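Local coordinates for protein Cas6b (Methanococcus maripaludis, PDB 4Z7K) that probably cleaves precursor CRISPR RNA as a Cas6-family endoribonuclease, processing a non-stem-loop repeat through dual binding, at residues B[49-62]-B[201-214]. Residues are numbered along the deposited sequence; the frame is centred on the assembly and turned at random.
With nucleotides of chain C.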
ATOM      1  N   TYR B  49      12.983 -12.660  -4.191  1.00 92.08           N
ATOM      2  CA  TYR B  49      12.272 -13.665  -3.418  1.00 90.41           C
ATOM      3  C   TYR B  49      13.200 -14.294  -2.394  1.00 95.52           C
ATOM      4  O   TYR B  49      14.227 -14.873  -2.784  1.00 96.81           O
ATOM      5  CB  TYR B  49      11.727 -14.743  -4.347  1.00 96.16           C
ATOM      6  CG  TYR B  49      10.962 -15.851  -3.653  1.00 95.72           C
ATOM      7  CD1 TYR B  49       9.754 -15.590  -3.001  1.00 96.32           C
ATOM      8  CD2 TYR B  49      11.418 -17.159  -3.689  1.00 89.21           C
ATOM      9  CE1 TYR B  49       9.045 -16.593  -2.384  1.00 89.33           C
ATOM     10  CE2 TYR B  49      10.716 -18.171  -3.077  1.00 89.55           C
ATOM     11  CZ  TYR B  49       9.529 -17.883  -2.424  1.00 90.95           C
ATOM     12  OH  TYR B  49       8.828 -18.895  -1.810  1.00 93.97           O
ATOM     13  N   PRO B  50      12.816 -14.216  -1.088  1.00 91.26           N
ATOM     14  CA  PRO B  50      13.592 -14.676   0.084  1.00 90.26           C
ATOM     15  C   PRO B  50      13.946 -16.155   0.020  1.00 91.35           C
ATOM     16  O   PRO B  50      13.040 -16.985  -0.060  1.00 92.22           O
ATOM     17  CB  PRO B  50      12.663 -14.393   1.274  1.00 78.27           C
ATOM     18  CG  PRO B  50      11.771 -13.326   0.797  1.00 90.59           C
ATOM     19  CD  PRO B  50      11.553 -13.585  -0.672  1.00 88.45           C
ATOM     20  N   GLN B  51      15.238 -16.477   0.042  1.00 91.83           N
ATOM     21  CA  GLN B  51      15.661 -17.869  -0.047  1.00 86.85           C
ATOM     22  C   GLN B  51      15.982 -18.378   1.345  1.00 80.27           C
ATOM     23  O   GLN B  51      16.453 -19.505   1.514  1.00 78.08           O
ATOM     24  CB  GLN B  51      16.819 -18.020  -1.041  1.00 89.45           C
ATOM     25  CG  GLN B  51      16.836 -16.867  -2.057  1.00 97.39           C
ATOM     26  CD  GLN B  51      17.791 -17.070  -3.226  1.00104.56           C
ATOM     27  OE1 GLN B  51      18.371 -18.145  -3.399  1.00 98.28           O
ATOM     28  NE2 GLN B  51      17.945 -16.030  -4.046  1.00109.54           N
ATOM     29  N   ILE B  52      15.708 -17.521   2.329  1.00 76.66           N
ATOM     30  CA  ILE B  52      15.557 -17.936   3.726  1.00 85.07           C
ATOM     31  C   ILE B  52      14.248 -17.358   4.266  1.00 83.83           C
ATOM     32  O   ILE B  52      14.099 -16.138   4.313  1.00 87.94           O
ATOM     33  CB  ILE B  52      16.722 -17.466   4.636  1.00 90.37           C
ATOM     34  CG1 ILE B  52      17.978 -18.294   4.395  1.00 85.87           C
ATOM     35  CG2 ILE B  52      16.343 -17.615   6.112  1.00 84.28           C
ATOM     36  CD1 ILE B  52      17.856 -19.695   4.894  1.00 85.30           C
ATOM     37  N   GLN B  53      13.317 -18.225   4.680  1.00 83.39           N
ATOM     38  CA  GLN B  53      11.993 -17.800   5.172  1.00 84.39           C
ATOM     39  C   GLN B  53      11.645 -18.420   6.530  1.00 79.31           C
ATOM     40  O   GLN B  53      11.894 -19.605   6.766  1.00 75.02           O
ATOM     41  CB  GLN B  53      10.904 -18.182   4.170  1.00 83.00           C
ATOM     42  CG  GLN B  53      11.241 -17.890   2.735  1.00 82.59           C
ATOM     43  CD  GLN B  53      10.282 -18.558   1.785  1.00 82.40           C
ATOM     44  OE1 GLN B  53       9.128 -18.804   2.132  1.00 87.05           O
ATOM     45  NE2 GLN B  53      10.753 -18.877   0.585  1.00 78.45           N
ATOM     46  N   PHE B  54      11.039 -17.634   7.408  1.00 74.40           N
ATOM     47  CA  PHE B  54      10.678 -18.131   8.728  1.00 80.58           C
ATOM     48  C   PHE B  54       9.170 -18.308   8.915  1.00 86.90           C
ATOM     49  O   PHE B  54       8.394 -17.377   8.737  1.00 85.75           O
ATOM     50  CB  PHE B  54      11.250 -17.209   9.784  1.00 83.43           C
ATOM     51  CG  PHE B  54      12.719 -17.028   9.654  1.00 86.39           C
ATOM     52  CD1 PHE B  54      13.237 -15.904   9.044  1.00 93.50           C
ATOM     53  CD2 PHE B  54      13.584 -18.009  10.099  1.00 84.54           C
ATOM     54  CE1 PHE B  54      14.586 -15.751   8.909  1.00 92.95           C
ATOM     55  CE2 PHE B  54      14.930 -17.864   9.970  1.00 81.18           C
ATOM     56  CZ  PHE B  54      15.437 -16.733   9.377  1.00 93.02           C
ATOM     57  N   LYS B  55       8.769 -19.523   9.270  1.00 84.35           N
ATOM     58  CA  LYS B  55       7.365 -19.890   9.310  1.00 85.90           C
ATOM     59  C   LYS B  55       7.030 -20.552  10.649  1.00 89.41           C
ATOM     60  O   LYS B  55       7.918 -21.132  11.283  1.00 89.76           O
ATOM     61  CB  LYS B  55       7.062 -20.820   8.136  1.00 81.59           C
ATOM     62  CG  LYS B  55       7.423 -20.191   6.796  1.00 79.76           C
ATOM     63  CD  LYS B  55       7.396 -21.161   5.627  1.00 75.41           C
ATOM     64  CE  LYS B  55       7.443 -20.401   4.292  1.00 81.25           C
ATOM     65  NZ  LYS B  55       6.443 -19.286   4.094  1.00 82.06           N
ATOM     66  N   ILE B  56       5.781 -20.464  11.106  1.00 90.09           N
ATOM     67  CA  ILE B  56       5.404 -21.250  12.282  1.00 90.26           C
ATOM     68  C   ILE B  56       4.304 -22.239  11.937  1.00 85.39           C
ATOM     69  O   ILE B  56       3.208 -21.858  11.526  1.00 82.41           O
ATOM     70  CB  ILE B  56       4.955 -20.376  13.445  1.00 91.37           C
ATOM     71  CG1 ILE B  56       6.163 -19.660  14.034  1.00 92.22           C
ATOM     72  CG2 ILE B  56       4.344 -21.231  14.520  1.00 89.37           C
ATOM     73  CD1 ILE B  56       5.814 -18.738  15.157  1.00 97.66           C
ATOM     74  N   ILE B  57       4.630 -23.519  12.101  1.00 88.61           N
ATOM     75  CA  ILE B  57       3.838 -24.601  11.527  1.00 88.02           C
ATOM     76  C   ILE B  57       3.624 -25.830  12.428  1.00 95.02           C
ATOM     77  O   ILE B  57       4.579 -26.507  12.834  1.00 91.82           O
ATOM     78  CB  ILE B  57       4.510 -25.067  10.211  1.00 84.42           C
ATOM     79  CG1 ILE B  57       4.321 -23.998   9.133  1.00 81.12           C
ATOM     80  CG2 ILE B  57       4.042 -26.454   9.790  1.00 78.57           C
ATOM     81  CD1 ILE B  57       4.214 -24.538   7.762  1.00 82.57           C
ATOM     82  N   ASP B  58       2.361 -26.095  12.750  1.00102.09           N
ATOM     83  CA  ASP B  58       1.963 -27.360  13.363  1.00102.81           C
ATOM     84  C   ASP B  58       2.531 -27.767  14.721  1.00103.83           C
ATOM     85  O   ASP B  58       3.064 -28.873  14.795  1.00113.93           O
ATOM     86  CB  ASP B  58       2.224 -28.530  12.407  1.00101.50           C
ATOM     87  CG  ASP B  58       1.071 -28.760  11.453  1.00107.58           C
ATOM     88  OD1 ASP B  58       0.040 -28.067  11.591  1.00104.02           O
ATOM     89  OD2 ASP B  58       1.176 -29.658  10.587  1.00112.61           O
ATOM     90  N   ARG B  59       2.523 -26.940  15.770  1.00103.72           N
ATOM     91  CA  ARG B  59       2.535 -25.489  15.790  1.00 97.55           C
ATOM     92  C   ARG B  59       3.928 -25.146  16.365  1.00 99.51           C
ATOM     93  O   ARG B  59       4.105 -24.563  17.445  1.00 93.79           O
ATOM     94  CB  ARG B  59       1.326 -25.020  16.617  1.00101.88           C
ATOM     95  CG  ARG B  59       1.441 -23.824  17.497  1.00 93.72           C
ATOM     96  CD  ARG B  59       1.465 -22.744  16.503  1.00105.65           C
ATOM     97  NE  ARG B  59       0.272 -22.727  15.678  1.00112.05           N
ATOM     98  CZ  ARG B  59       0.161 -21.981  14.588  1.00109.85           C
ATOM     99  NH1 ARG B  59       1.183 -21.239  14.204  1.00110.12           N
ATOM    100  NH2 ARG B  59      -0.956 -21.990  13.877  1.00114.96           N
ATOM    101  N   SER B  60       4.936 -25.501  15.584  1.00100.46           N
ATOM    102  CA  SER B  60       6.311 -25.307  16.000  1.00 93.61           C
ATOM    103  C   SER B  60       7.235 -24.853  14.861  1.00 88.42           C
ATOM    104  O   SER B  60       7.057 -25.302  13.726  1.00 89.05           O
ATOM    105  CB  SER B  60       6.757 -26.632  16.633  1.00 89.98           C
ATOM    106  OG  SER B  60       8.105 -26.637  17.019  1.00 95.74           O
ATOM    107  N   PRO B  61       8.264 -24.027  15.170  1.00 85.11           N
ATOM    108  CA  PRO B  61       9.113 -23.309  14.206  1.00 85.31           C
ATOM    109  C   PRO B  61       9.705 -24.120  13.073  1.00 83.29           C
ATOM    110  O   PRO B  61      10.135 -25.258  13.243  1.00 85.36           O
ATOM    111  CB  PRO B  61      10.265 -22.811  15.073  1.00 84.19           C
ATOM    112  CG  PRO B  61       9.659 -22.597  16.371  1.00 89.93           C
ATOM    113  CD  PRO B  61       8.636 -23.677  16.548  1.00 88.83           C
ATOM    114  N   LEU B  62       9.749 -23.481  11.915  1.00 77.79           N
ATOM    115  CA  LEU B  62      10.316 -24.061  10.721  1.00 75.32           C
ATOM    116  C   LEU B  62      11.162 -22.995  10.022  1.00 79.46           C
ATOM    117  O   LEU B  62      10.813 -21.814  10.029  1.00 81.32           O
ATOM    118  CB  LEU B  62       9.212 -24.573   9.813  1.00 76.21           C
ATOM    119  CG  LEU B  62       9.637 -25.157   8.476  1.00 74.19           C
ATOM    120  CD1 LEU B  62      10.507 -26.368   8.685  1.00 74.95           C
ATOM    121  CD2 LEU B  62       8.407 -25.527   7.692  1.00 81.81           C
ATOM    122  N   TYR B 201       6.274 -26.194   1.584  1.00 81.22           N
ATOM    123  CA  TYR B 201       6.530 -25.141   2.562  1.00 80.29           C
ATOM    124  C   TYR B 201       7.103 -23.875   1.960  1.00 79.54           C
ATOM    125  O   TYR B 201       7.421 -22.939   2.685  1.00 80.87           O
ATOM    126  CB  TYR B 201       7.454 -25.655   3.659  1.00 79.03           C
ATOM    127  CG  TYR B 201       6.830 -26.764   4.449  1.00 86.00           C
ATOM    128  CD1 TYR B 201       5.957 -26.492   5.486  1.00 84.76           C
ATOM    129  CD2 TYR B 201       7.063 -28.093   4.121  1.00 94.77           C
ATOM    130  CE1 TYR B 201       5.368 -27.514   6.210  1.00 85.82           C
ATOM    131  CE2 TYR B 201       6.470 -29.121   4.831  1.00 89.49           C
ATOM    132  CZ  TYR B 201       5.628 -28.823   5.874  1.00 86.04           C
ATOM    133  OH  TYR B 201       5.039 -29.837   6.587  1.00 97.81           O
ATOM    134  N   LEU B 202       7.207 -23.826   0.639  1.00 80.18           N
ATOM    135  CA  LEU B 202       7.563 -22.571  -0.022  1.00 85.60           C
ATOM    136  C   LEU B 202       6.436 -21.563   0.193  1.00 82.63           C
ATOM    137  O   LEU B 202       5.271 -21.948   0.324  1.00 84.90           O
ATOM    138  CB  LEU B 202       7.835 -22.787  -1.521  1.00 88.27           C
ATOM    139  CG  LEU B 202       9.165 -23.463  -1.890  1.00 85.01           C
ATOM    140  CD1 LEU B 202       9.171 -23.972  -3.318  1.00 78.80           C
ATOM    141  CD2 LEU B 202      10.299 -22.498  -1.674  1.00 79.31           C
ATOM    142  N   GLY B 203       6.776 -20.281   0.271  1.00 82.15           N
ATOM    143  CA  GLY B 203       5.756 -19.247   0.372  1.00 83.95           C
ATOM    144  C   GLY B 203       5.459 -18.587  -0.975  1.00 83.25           C
ATOM    145  O   GLY B 203       6.303 -18.616  -1.875  1.00 83.42           O
ATOM    146  N   ILE B 204       4.248 -18.045  -1.145  1.00 77.94           N
ATOM    147  CA  ILE B 204       3.986 -17.097  -2.235  1.00 75.44           C
ATOM    148  C   ILE B 204       3.194 -15.888  -1.740  1.00 76.76           C
ATOM    149  O   ILE B 204       2.597 -15.920  -0.654  1.00 75.72           O
ATOM    150  CB  ILE B 204       3.242 -17.727  -3.412  1.00 73.00           C
ATOM    151  CG1 ILE B 204       1.949 -18.371  -2.957  1.00 69.77           C
ATOM    152  CG2 ILE B 204       4.106 -18.750  -4.110  1.00 79.81           C
ATOM    153  CD1 ILE B 204       1.269 -19.110  -4.080  1.00 76.09           C
ATOM    154  N   GLY B 205       3.243 -14.803  -2.510  1.00 73.51           N
ATOM    155  CA  GLY B 205       2.574 -13.575  -2.117  1.00 75.90           C
ATOM    156  C   GLY B 205       3.492 -12.557  -1.469  1.00 75.81           C
ATOM    157  O   GLY B 205       4.693 -12.524  -1.723  1.00 76.24           O
ATOM    158  N   ARG B 206       2.920 -11.712  -0.627  1.00 70.00           N
ATOM    159  CA  ARG B 206       3.711 -10.735   0.087  1.00 73.24           C
ATOM    160  C   ARG B 206       4.247 -11.274   1.413  1.00 78.13           C
ATOM    161  O   ARG B 206       3.651 -12.175   2.003  1.00 87.67           O
ATOM    162  CB  ARG B 206       2.888  -9.482   0.343  1.00 75.76           C
ATOM    163  CG  ARG B 206       2.422  -8.810  -0.909  1.00 77.76           C
ATOM    164  CD  ARG B 206       1.673  -7.548  -0.570  1.00 82.04           C
ATOM    165  NE  ARG B 206       2.548  -6.552   0.049  1.00 89.23           N
ATOM    166  CZ  ARG B 206       2.172  -5.712   1.009  1.00 92.98           C
ATOM    167  NH1 ARG B 206       0.928  -5.752   1.476  1.00 90.40           N
ATOM    168  NH2 ARG B 206       3.038  -4.828   1.499  1.00 92.80           N
ATOM    169  N   ASN B 207       5.361 -10.710   1.875  1.00 75.02           N
ATOM    170  CA  ASN B 207       5.880 -10.971   3.218  1.00 78.57           C
ATOM    171  C   ASN B 207       6.157 -12.436   3.518  1.00 76.96           C
ATOM    172  O   ASN B 207       6.076 -12.884   4.657  1.00 74.28           O
ATOM    173  CB  ASN B 207       4.913 -10.413   4.236  1.00 76.93           C
ATOM    174  CG  ASN B 207       4.671  -8.956   4.021  1.00 86.20           C
ATOM    175  OD1 ASN B 207       5.506  -8.121   4.369  1.00 90.68           O
ATOM    176  ND2 ASN B 207       3.551  -8.633   3.385  1.00 87.56           N
ATOM    177  N   VAL B 208       6.596 -13.132   2.484  1.00 74.86           N
ATOM    178  CA  VAL B 208       6.781 -14.558   2.481  1.00 69.77           C
ATOM    179  C   VAL B 208       7.821 -14.977   3.508  1.00 77.33           C
ATOM    180  O   VAL B 208       7.779 -16.071   4.069  1.00 84.51           O
ATOM    181  CB  VAL B 208       7.177 -14.986   1.070  1.00 77.71           C
ATOM    182  CG1 VAL B 208       8.393 -15.898   1.069  1.00 81.17           C
ATOM    183  CG2 VAL B 208       5.984 -15.595   0.360  1.00 75.98           C
ATOM    184  N   SER B 209       8.749 -14.075   3.760  1.00 85.71           N
ATOM    185  CA  SER B 209       9.806 -14.279   4.731  1.00 82.42           C
ATOM    186  C   SER B 209       9.300 -14.512   6.151  1.00 79.20           C
ATOM    187  O   SER B 209       9.907 -15.274   6.902  1.00 82.68           O
ATOM    188  CB  SER B 209      10.732 -13.064   4.704  1.00 89.90           C
ATOM    189  OG  SER B 209       9.994 -11.872   4.956  1.00 93.74           O
ATOM    190  N   ARG B 210       8.201 -13.855   6.522  1.00 76.26           N
ATOM    191  CA  ARG B 210       7.680 -13.981   7.883  1.00 83.54           C
ATOM    192  C   ARG B 210       6.798 -15.197   8.015  1.00 83.18           C
ATOM    193  O   ARG B 210       6.272 -15.468   9.098  1.00 82.62           O
ATOM    194  CB  ARG B 210       6.848 -12.770   8.295  1.00 86.74           C
ATOM    195  CG  ARG B 210       7.395 -11.437   7.924  1.00 92.86           C
ATOM    196  CD  ARG B 210       6.621 -10.392   8.680  1.00 95.10           C
ATOM    197  NE  ARG B 210       7.165  -9.065   8.444  1.00 98.77           N
ATOM    198  CZ  ARG B 210       8.053  -8.487   9.241  1.00107.10           C
ATOM    199  NH1 ARG B 210       8.490  -9.124  10.322  1.00111.65           N
ATOM    200  NH2 ARG B 210       8.501  -7.269   8.965  1.00110.52           N
ATOM    201  N   GLY B 211       6.644 -15.931   6.917  1.00 80.84           N
ATOM    202  CA  GLY B 211       5.897 -17.165   6.954  1.00 83.79           C
ATOM    203  C   GLY B 211       4.535 -17.138   6.287  1.00 82.84           C
ATOM    204  O   GLY B 211       3.811 -18.137   6.334  1.00 86.56           O
ATOM    205  N   PHE B 212       4.165 -16.002   5.705  1.00 75.15           N
ATOM    206  CA  PHE B 212       2.866 -15.881   5.061  1.00 75.03           C
ATOM    207  C   PHE B 212       2.858 -16.620   3.729  1.00 78.83           C
ATOM    208  O   PHE B 212       3.903 -16.777   3.089  1.00 76.47           O
ATOM    209  CB  PHE B 212       2.501 -14.415   4.833  1.00 72.35           C
ATOM    210  CG  PHE B 212       2.188 -13.659   6.090  1.00 71.25           C
ATOM    211  CD1 PHE B 212       3.166 -12.962   6.757  1.00 79.68           C
ATOM    212  CD2 PHE B 212       0.910 -13.624   6.588  1.00 74.66           C
ATOM    213  CE1 PHE B 212       2.875 -12.253   7.908  1.00 82.85           C
ATOM    214  CE2 PHE B 212       0.620 -12.921   7.729  1.00 78.23           C
ATOM    215  CZ  PHE B 212       1.607 -12.234   8.391  1.00 76.73           C
ATOM    216  N   GLY B 213       1.679 -17.111   3.346  1.00 75.80           N
ATOM    217  CA  GLY B 213       1.486 -17.760   2.060  1.00 73.00           C
ATOM    218  C   GLY B 213       2.173 -19.108   1.900  1.00 74.69           C
ATOM    219  O   GLY B 213       2.579 -19.488   0.800  1.00 74.17           O
ATOM    220  N   THR B 214       2.302 -19.846   2.991  1.00 76.45           N
ATOM    221  CA  THR B 214       3.029 -21.110   2.961  1.00 76.23           C
ATOM    222  C   THR B 214       2.229 -22.199   2.224  1.00 75.42           C
ATOM    223  O   THR B 214       1.050 -22.375   2.504  1.00 81.68           O
ATOM    224  CB  THR B 214       3.346 -21.554   4.386  1.00 72.27           C
ATOM    225  OG1 THR B 214       3.797 -20.424   5.146  1.00 66.14           O
ATOM    226  CG2 THR B 214       4.403 -22.638   4.378  1.00 76.95           C
TER
ATOM    227  P    DC C  23      11.403  -8.825   3.411  1.00 93.25           P
ATOM    228  OP1  DC C  23      12.391  -9.642   4.137  1.00 99.05           O
ATOM    229  OP2  DC C  23       9.958  -9.170   3.527  1.00 96.67           O
ATOM    230  O5'  DC C  23      11.578  -7.296   3.818  1.00 89.32           O
ATOM    231  C5'  DC C  23      12.694  -6.900   4.528  1.00 99.04           C
ATOM    232  C4'  DC C  23      12.312  -5.768   5.422  1.00 99.63           C
ATOM    233  O4'  DC C  23      11.602  -4.811   4.635  1.00 91.47           O
ATOM    234  C3'  DC C  23      11.369  -6.163   6.543  1.00103.44           C
ATOM    235  O3'  DC C  23      12.147  -6.577   7.689  1.00110.49           O
ATOM    236  C2'  DC C  23      10.583  -4.878   6.788  1.00101.94           C
ATOM    237  C1'  DC C  23      10.586  -4.214   5.403  1.00 99.92           C
ATOM    238  N1   DC C  23       9.332  -4.364   4.670  1.00 97.83           N
ATOM    239  C2   DC C  23       8.238  -3.573   5.011  1.00 98.34           C
ATOM    240  O2   DC C  23       8.346  -2.749   5.929  1.00 98.99           O
ATOM    241  N3   DC C  23       7.089  -3.722   4.320  1.00 99.17           N
ATOM    242  C4   DC C  23       6.999  -4.613   3.337  1.00 97.76           C
ATOM    243  N4   DC C  23       5.831  -4.710   2.692  1.00 95.62           N
ATOM    244  C5   DC C  23       8.104  -5.439   2.972  1.00 99.41           C
ATOM    245  C6   DC C  23       9.244  -5.283   3.663  1.00100.28           C
ATOM    246  P     G C  22       8.040 -10.108  -1.052  1.00 76.69           P
ATOM    247  OP1   G C  22       8.416 -11.442  -0.501  1.00 78.85           O
ATOM    248  OP2   G C  22       6.986  -9.337  -0.352  1.00 74.91           O
ATOM    249  O5'   G C  22       9.294  -9.119  -1.075  1.00 91.59           O
ATOM    250  C5'   G C  22      10.639  -9.591  -1.082  1.00 91.57           C
ATOM    251  C4'   G C  22      11.582  -8.547  -0.530  1.00 90.40           C
ATOM    252  O4'   G C  22      11.490  -7.346  -1.340  1.00 89.11           O
ATOM    253  C3'   G C  22      11.274  -8.081   0.892  1.00 95.84           C
ATOM    254  O3'   G C  22      11.902  -8.878   1.882  1.00 97.66           O
ATOM    255  C2'   G C  22      11.770  -6.648   0.910  1.00 97.14           C
ATOM    256  O2'   G C  22      13.170  -6.629   1.143  1.00 99.30           O
ATOM    257  C1'   G C  22      11.473  -6.199  -0.520  1.00 93.69           C
ATOM    258  N9    G C  22      10.125  -5.611  -0.631  1.00 89.71           N
ATOM    259  C8    G C  22       9.160  -6.076  -1.485  1.00 91.26           C
ATOM    260  N7    G C  22       8.042  -5.421  -1.424  1.00 88.61           N
ATOM    261  C5    G C  22       8.282  -4.467  -0.460  1.00 90.21           C
ATOM    262  C6    G C  22       7.412  -3.472   0.020  1.00 95.21           C
ATOM    263  O6    G C  22       6.247  -3.258  -0.335  1.00 98.02           O
ATOM    264  N1    G C  22       8.019  -2.687   0.990  1.00 98.85           N
ATOM    265  C2    G C  22       9.305  -2.840   1.431  1.00 95.50           C
ATOM    266  N2    G C  22       9.687  -1.972   2.376  1.00 93.49           N
ATOM    267  N3    G C  22      10.131  -3.776   0.986  1.00 92.78           N
ATOM    268  C4    G C  22       9.560  -4.554   0.044  1.00 90.38           C
ATOM    269  P     A C  21       2.809  -7.918  -5.323  1.00 81.39           P
ATOM    270  OP1   A C  21       1.979  -7.736  -4.101  1.00 79.21           O
ATOM    271  OP2   A C  21       2.950  -6.757  -6.236  1.00 90.96           O
ATOM    272  O5'   A C  21       4.229  -8.457  -4.844  1.00 91.14           O
ATOM    273  C5'   A C  21       4.343  -9.710  -4.173  1.00 84.91           C
ATOM    274  C4'   A C  21       5.770 -10.206  -4.134  1.00 83.99           C
ATOM    275  O4'   A C  21       6.321 -10.149  -5.477  1.00 80.53           O
ATOM    276  C3'   A C  21       6.723  -9.408  -3.239  1.00 84.16           C
ATOM    277  O3'   A C  21       7.671 -10.283  -2.615  1.00 81.86           O
ATOM    278  C2'   A C  21       7.419  -8.480  -4.231  1.00 88.68           C
ATOM    279  O2'   A C  21       8.705  -8.041  -3.847  1.00 89.88           O
ATOM    280  C1'   A C  21       7.480  -9.341  -5.487  1.00 90.21           C
ATOM    281  N9    A C  21       7.477  -8.550  -6.714  1.00 94.25           N
ATOM    282  C8    A C  21       6.763  -7.405  -6.970  1.00 90.59           C
ATOM    283  N7    A C  21       6.988  -6.912  -8.162  1.00 94.27           N
ATOM    284  C5    A C  21       7.904  -7.801  -8.716  1.00 97.14           C
ATOM    285  C6    A C  21       8.541  -7.850  -9.964  1.00101.51           C
ATOM    286  N6    A C  21       8.325  -6.937 -10.908  1.00104.90           N
ATOM    287  N1    A C  21       9.406  -8.864 -10.211  1.00100.49           N
ATOM    288  C2    A C  21       9.609  -9.777  -9.253  1.00 97.04           C
ATOM    289  N3    A C  21       9.072  -9.840  -8.036  1.00 96.91           N
ATOM    290  C4    A C  21       8.218  -8.816  -7.835  1.00 96.84           C
TER
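Phe54 N donates to Ser209 O at 2.7 Å, a fairly straight bond (159°) that ties edge strand 52-57 to the 3-10 segment 208-210. Tyr49 OH donates to Gly203 O at 2.5 Å. The Gln53 amide works both ways: OE1 takes a weak bond from Gly203 N, while NE2 donates a full hydrogen bond to Pro50 O (3.0 Å) and a weak one to Tyr49 OH. Lys55 runs out over Gly211 and bends at its last torsion (chi4 -51°). This brings NZ to Thr214 OG1 at 3.1 Å, tip to tip, and to a weak bond with Val208 O. Thr214 OG1 also bonds Thr119. Cutting Lys55 back to an alanine would probably leave Thr214 OG1 and Val208 O without this donor and open a gap beside Gly211.

Apolar contacts flank these bonds. Val208 CG1 packs against Tyr49 CE1 (3.6 Å). Ile57 CD1 meets the Tyr201 ring at its edge, and the Leu62 side chain crosses Tyr201 at about a right angle, its CD2 against CD1.

The loop also holds nucleic acid of chain C. Asn207 N binds G22 OP2, and Ser209 OG binds DC23 OP2. Polar side chains of the N-terminal domain thus hold backbone groups of a phosphate-binding loop, consistent with the glycine-rich loop of Cas6 proteins.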